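Long-range contact in FMN-binding domain-containing protein (Clostridium perfringens, PDB 3O6U), which is of unknown function but probably binds the flavin cofactor FMN: residues 15-27 against 36-48. Numbering follows the deposited sequence.
Sequences DDHGYKAKLSIKV and KYNEFNGETNAMK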
loop_
_atom_site.group_PDB
_atom_site.type_symbol
_atom_site.label_atom_id
_atom_site.label_comp_id
_atom_site.label_asym_id
_atom_site.label_seq_id
_atom_site.Cartn_x
_atom_site.Cartn_y
_atom_site.Cartn_z
ATOM N N ASP A 15 7.698 10.159 -4.776
ATOM C CA ASP A 15 7.957 9.882 -6.182
ATOM C C ASP A 15 8.042 11.207 -6.994
ATOM O O ASP A 15 8.114 12.304 -6.425
ATOM C CB ASP A 15 6.892 8.929 -6.776
ATOM C CG ASP A 15 5.485 9.524 -6.808
ATOM O OD1 ASP A 15 5.327 10.764 -6.770
ATOM O OD2 ASP A 15 4.517 8.736 -6.898
ATOM N N ASP A 16 8.031 11.102 -8.317
ATOM C CA ASP A 16 8.173 12.257 -9.202
ATOM C C ASP A 16 7.047 13.280 -9.065
ATOM O O ASP A 16 7.199 14.427 -9.457
ATOM C CB ASP A 16 8.294 11.749 -10.650
ATOM C CG ASP A 16 8.790 12.812 -11.624
ATOM O OD1 ASP A 16 9.816 13.469 -11.346
ATOM O OD2 ASP A 16 8.161 12.978 -12.690
ATOM N N HIS A 17 5.907 12.874 -8.517
ATOM C CA HIS A 17 4.809 13.814 -8.334
ATOM C C HIS A 17 4.596 14.269 -6.901
ATOM O O HIS A 17 3.602 14.928 -6.612
ATOM C CB HIS A 17 3.509 13.248 -8.863
ATOM C CG HIS A 17 3.479 13.098 -10.349
ATOM N ND1 HIS A 17 2.398 12.565 -11.018
ATOM C CD2 HIS A 17 4.395 13.410 -11.296
ATOM C CE1 HIS A 17 2.652 12.555 -12.310
ATOM N NE2 HIS A 17 3.854 13.062 -12.510
ATOM N N GLY A 18 5.506 13.896 -6.002
ATOM C CA GLY A 18 5.404 14.334 -4.620
ATOM C C GLY A 18 4.633 13.423 -3.692
ATOM O O GLY A 18 4.361 13.794 -2.558
ATOM N N TYR A 19 4.264 12.243 -4.164
ATOM C CA TYR A 19 3.544 11.307 -3.313
ATOM C C TYR A 19 4.390 10.195 -2.750
ATOM O O TYR A 19 5.250 9.637 -3.434
ATOM C CB TYR A 19 2.414 10.626 -4.072
ATOM C CG TYR A 19 1.359 11.570 -4.514
ATOM C CD1 TYR A 19 0.375 12.004 -3.633
ATOM C CD2 TYR A 19 1.342 12.039 -5.826
ATOM C CE1 TYR A 19 -0.610 12.887 -4.050
ATOM C CE2 TYR A 19 0.376 12.910 -6.261
ATOM C CZ TYR A 19 -0.602 13.334 -5.374
ATOM O OH TYR A 19 -1.569 14.205 -5.836
ATOM N N LYS A 20 4.155 9.902 -1.481
ATOM C CA LYS A 20 4.787 8.756 -0.852
ATOM C C LYS A 20 3.684 7.714 -0.678
ATOM O O LYS A 20 2.496 8.003 -0.854
ATOM C CB LYS A 20 5.325 9.091 0.525
ATOM C CG LYS A 20 6.609 9.860 0.502
ATOM C CD LYS A 20 7.019 10.207 1.911
ATOM C CE LYS A 20 8.368 10.903 1.929
ATOM N NZ LYS A 20 8.787 11.215 3.330
ATOM N N ALA A 21 4.080 6.490 -0.349
ATOM C CA ALA A 21 3.082 5.462 -0.070
ATOM C C ALA A 21 3.395 4.689 1.224
ATOM O O ALA A 21 4.547 4.361 1.549
ATOM C CB ALA A 21 2.891 4.531 -1.256
ATOM N N LYS A 22 2.314 4.396 1.931
ATOM C CA LYS A 22 2.347 3.762 3.224
ATOM C C LYS A 22 1.476 2.517 3.257
ATOM O O LYS A 22 0.351 2.534 2.760
ATOM C CB LYS A 22 1.792 4.780 4.231
ATOM C CG LYS A 22 2.361 4.688 5.608
ATOM C CD LYS A 22 1.599 5.572 6.560
ATOM C CE LYS A 22 1.892 5.171 7.993
ATOM N NZ LYS A 22 1.939 6.345 8.904
ATOM N N LEU A 23 2.009 1.436 3.808
ATOM C CA LEU A 23 1.219 0.236 3.989
ATOM C C LEU A 23 1.276 -0.203 5.450
ATOM O O LEU A 23 2.364 -0.389 6.009
ATOM C CB LEU A 23 1.721 -0.915 3.113
ATOM C CG LEU A 23 1.087 -2.294 3.361
ATOM C CD1 LEU A 23 -0.434 -2.227 3.200
ATOM C CD2 LEU A 23 1.696 -3.309 2.390
ATOM N N SER A 24 0.105 -0.323 6.076
ATOM C CA SER A 24 0.050 -0.843 7.431
ATOM C C SER A 24 -0.736 -2.138 7.439
ATOM O O SER A 24 -1.689 -2.305 6.674
ATOM C CB SER A 24 -0.635 0.113 8.411
ATOM O OG SER A 24 0.292 1.050 8.898
ATOM N N ILE A 25 -0.305 -3.063 8.288
ATOM C CA ILE A 25 -1.054 -4.283 8.454
ATOM C C ILE A 25 -1.162 -4.651 9.928
ATOM O O ILE A 25 -0.426 -4.147 10.789
ATOM C CB ILE A 25 -0.454 -5.513 7.667
ATOM C CG1 ILE A 25 0.984 -5.813 8.106
ATOM C CG2 ILE A 25 -0.547 -5.259 6.166
ATOM C CD1 ILE A 25 1.448 -7.200 7.672
ATOM N N LYS A 26 -2.157 -5.470 10.220
ATOM C CA LYS A 26 -2.296 -5.989 11.565
ATOM C C LYS A 26 -2.332 -7.516 11.358
ATOM O O LYS A 26 -2.995 -8.037 10.455
ATOM C CB LYS A 26 -3.557 -5.456 12.273
ATOM C CG LYS A 26 -3.734 -5.948 13.714
ATOM C CD LYS A 26 -5.015 -5.390 14.375
ATOM C CE LYS A 26 -4.931 -3.891 14.645
ATOM N NZ LYS A 26 -3.904 -3.544 15.671
ATOM N N VAL A 27 -1.552 -8.211 12.171
ATOM C CA VAL A 27 -1.468 -9.660 12.092
ATOM C C VAL A 27 -1.975 -10.214 13.416
ATOM O O VAL A 27 -1.488 -9.845 14.485
ATOM C CB VAL A 27 0.007 -10.132 11.855
ATOM C CG1 VAL A 27 0.045 -11.652 11.751
ATOM C CG2 VAL A 27 0.607 -9.476 10.584
ATOM N N LYS A 36 -3.991 -1.363 5.567
ATOM C CA LYS A 36 -4.242 0.044 5.210
ATOM C C LYS A 36 -3.176 0.604 4.274
ATOM O O LYS A 36 -2.007 0.731 4.636
ATOM C CB LYS A 36 -4.357 0.929 6.471
ATOM C CG LYS A 36 -4.789 2.387 6.181
ATOM C CD LYS A 36 -5.667 2.977 7.304
ATOM C CE LYS A 36 -5.193 4.357 7.807
ATOM N NZ LYS A 36 -5.226 5.463 6.793
ATOM N N TYR A 37 -3.579 0.931 3.055
ATOM C CA TYR A 37 -2.622 1.453 2.089
ATOM C C TYR A 37 -3.012 2.822 1.547
ATOM O O TYR A 37 -4.109 3.004 1.037
ATOM C CB TYR A 37 -2.451 0.457 0.923
ATOM C CG TYR A 37 -1.632 0.975 -0.238
ATOM C CD1 TYR A 37 -0.240 0.971 -0.191
ATOM C CD2 TYR A 37 -2.250 1.468 -1.385
ATOM C CE1 TYR A 37 0.520 1.449 -1.262
ATOM C CE2 TYR A 37 -1.501 1.951 -2.456
ATOM C CZ TYR A 37 -0.117 1.934 -2.391
ATOM O OH TYR A 37 0.631 2.400 -3.446
ATOM N N ASN A 38 -2.092 3.772 1.650
ATOM C CA ASN A 38 -2.328 5.112 1.159
ATOM C C ASN A 38 -1.176 5.770 0.431
ATOM O O ASN A 38 -0.038 5.752 0.911
ATOM C CB ASN A 38 -2.672 6.065 2.313
ATOM C CG ASN A 38 -4.020 5.805 2.914
ATOM O OD1 ASN A 38 -5.050 6.126 2.323
ATOM N ND2 ASN A 38 -4.028 5.211 4.094
ATOM N N GLU A 39 -1.484 6.312 -0.748
ATOM C CA GLU A 39 -0.539 7.176 -1.450
ATOM C C GLU A 39 -0.923 8.563 -0.865
ATOM O O GLU A 39 -2.084 8.833 -0.561
ATOM C CB GLU A 39 -0.715 7.086 -2.950
ATOM C CG GLU A 39 -0.316 5.678 -3.435
ATOM C CD GLU A 39 -0.811 5.349 -4.834
ATOM O OE1 GLU A 39 -1.460 6.212 -5.463
ATOM O OE2 GLU A 39 -0.548 4.218 -5.309
ATOM N N PHE A 40 0.056 9.428 -0.684
ATOM C CA PHE A 40 -0.219 10.688 0.001
ATOM C C PHE A 40 0.907 11.682 -0.184
ATOM O O PHE A 40 2.038 11.321 -0.486
ATOM C CB PHE A 40 -0.442 10.398 1.503
ATOM C CG PHE A 40 0.800 9.947 2.238
ATOM C CD1 PHE A 40 1.590 10.867 2.933
ATOM C CD2 PHE A 40 1.185 8.606 2.236
ATOM C CE1 PHE A 40 2.748 10.459 3.618
ATOM C CE2 PHE A 40 2.336 8.196 2.914
ATOM C CZ PHE A 40 3.118 9.127 3.604
ATOM N N ASN A 41 0.589 12.944 0.022
ATOM C CA ASN A 41 1.574 13.980 -0.193
ATOM C C ASN A 41 2.572 14.016 0.953
ATOM O O ASN A 41 2.199 14.211 2.112
ATOM C CB ASN A 41 0.843 15.317 -0.390
ATOM C CG ASN A 41 1.779 16.472 -0.625
ATOM O OD1 ASN A 41 2.322 17.048 0.319
ATOM N ND2 ASN A 41 1.986 16.818 -1.890
ATOM N N GLY A 42 3.839 13.792 0.611
ATOM C CA GLY A 42 4.903 13.789 1.596
ATOM C C GLY A 42 4.892 14.934 2.595
ATOM O O GLY A 42 5.024 14.713 3.793
ATOM N N GLU A 43 4.676 16.144 2.104
ATOM C CA GLU A 43 4.710 17.342 2.920
ATOM C C GLU A 43 3.423 17.733 3.614
ATOM O O GLU A 43 3.447 18.112 4.776
ATOM C CB GLU A 43 5.173 18.505 2.042
ATOM C CG GLU A 43 6.441 18.201 1.255
ATOM C CD GLU A 43 7.602 17.823 2.162
ATOM O OE1 GLU A 43 8.019 18.674 2.991
ATOM O OE2 GLU A 43 8.099 16.672 2.053
ATOM N N THR A 44 2.300 17.644 2.903
ATOM C CA THR A 44 1.001 18.060 3.447
ATOM C C THR A 44 0.239 16.921 4.070
ATOM O O THR A 44 -0.664 17.128 4.882
ATOM C CB THR A 44 0.085 18.621 2.362
ATOM O OG1 THR A 44 -0.248 17.560 1.460
ATOM C CG2 THR A 44 0.769 19.758 1.594
ATOM N N ASN A 45 0.581 15.717 3.651
ATOM C CA ASN A 45 -0.065 14.521 4.149
ATOM C C ASN A 45 -1.492 14.309 3.626
ATOM O O ASN A 45 -2.236 13.449 4.118
ATOM C CB ASN A 45 -0.008 14.490 5.675
ATOM C CG ASN A 45 -0.011 13.080 6.208
ATOM O OD1 ASN A 45 0.936 12.317 5.979
ATOM N ND2 ASN A 45 -1.082 12.709 6.910
ATOM N N ALA A 46 -1.869 15.106 2.639
ATOM C CA ALA A 46 -3.152 14.906 1.986
ATOM C C ALA A 46 -3.134 13.538 1.284
ATOM O O ALA A 46 -2.210 13.194 0.536
ATOM C CB ALA A 46 -3.401 15.987 0.937
HETATM N N MSE A 47 -4.159 12.760 1.590
HETATM C CA MSE A 47 -4.403 11.447 1.010
HETATM C C MSE A 47 -4.910 11.562 -0.438
HETATM O O MSE A 47 -5.831 12.317 -0.739
HETATM C CB MSE A 47 -5.440 10.740 1.861
HETATM C CG MSE A 47 -5.000 10.629 3.321
HETATM SE SE MSE A 47 -3.452 9.420 3.516
HETATM C CE MSE A 47 -2.434 10.289 4.945
ATOM N N LYS A 48 -4.293 10.808 -1.329
ATOM C CA LYS A 48 -4.663 10.781 -2.741
ATOM C C LYS A 48 -6.091 10.258 -2.975
ATOM O O LYS A 48 -6.770 10.684 -3.906
ATOM C CB LYS A 48 -3.678 9.880 -3.485
ATOM C CG LYS A 48 -3.526 10.160 -4.952
ATOM C CD LYS A 48 -2.669 9.099 -5.614
ATOM C CE LYS A 48 -1.413 9.676 -6.243
ATOM N NZ LYS A 48 -0.434 8.582 -6.593
HETATM O O HOH W 1 2.203 8.933 -7.574
#
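Tyr19, at the start of its strand, meets Lys48, which follows the turn after strand 32-41. The aliphatic end of Lys48 crosses the tyrosine at about a right angle: CE of Lys48 sits 3.5 Å from the centroid of the Tyr19 ring, 7° off its normal, a CH-pi contact over the face. Lys48 NZ, over the same face, adds a cation-pi interaction and bridges to Glu39 OE1 at 2.8 Å, approaching from above the carboxylate plane. The other carboxylate oxygen of Glu39, OE2, accepts Tyr37 OH on its anti lone pair. With Tyr69 OH on OE1 and Ser94 OG on OE2, four groups hold the carboxylate.

Strands 19-27 and 32-41 pair antiparallel as arms of a beta hairpin. Lys20, Lys22 and Ser24 form hydrogen-bonded pairs with Phe40, Asn38 and Lys36, each bonded both ways. Lys36 N to Ser24 O, at 2.7 Å and 170°, is the straightest of the six bonds. Gly42 N reaches Gly18 O and carries the pairing past the strand ends.

The buried face holds Ala21, Leu23, Tyr37 and Glu39: Ala21 CB lies 3.9 Å from Tyr37 CE1, and Leu23 CD1 4.1 Å from Tyr37 CB. The opposite face is open to solvent at Lys22 and Lys36, yet it keeps the buried Phe40 ring. With CG of Phe40 between backbone N and carbonyl carbon (chi1 69°), Lys20 CB lies over one ring face, a CH-pi contact 4.2 Å from the centroid, and Lys22 CB is 3.7 Å from Phe40 CE2.

Strand 32-41 borders the sheet, while 19-27 is flanked on its other edge by strand 5-11. Helix 92-111 packs on the Ala21, Leu23 and Glu39 side, with Phe98 edge-to-face to Tyr37; from helix 66-80, Glu70 and Glu74 accept the backbone N-H groups of Glu39 and Tyr37.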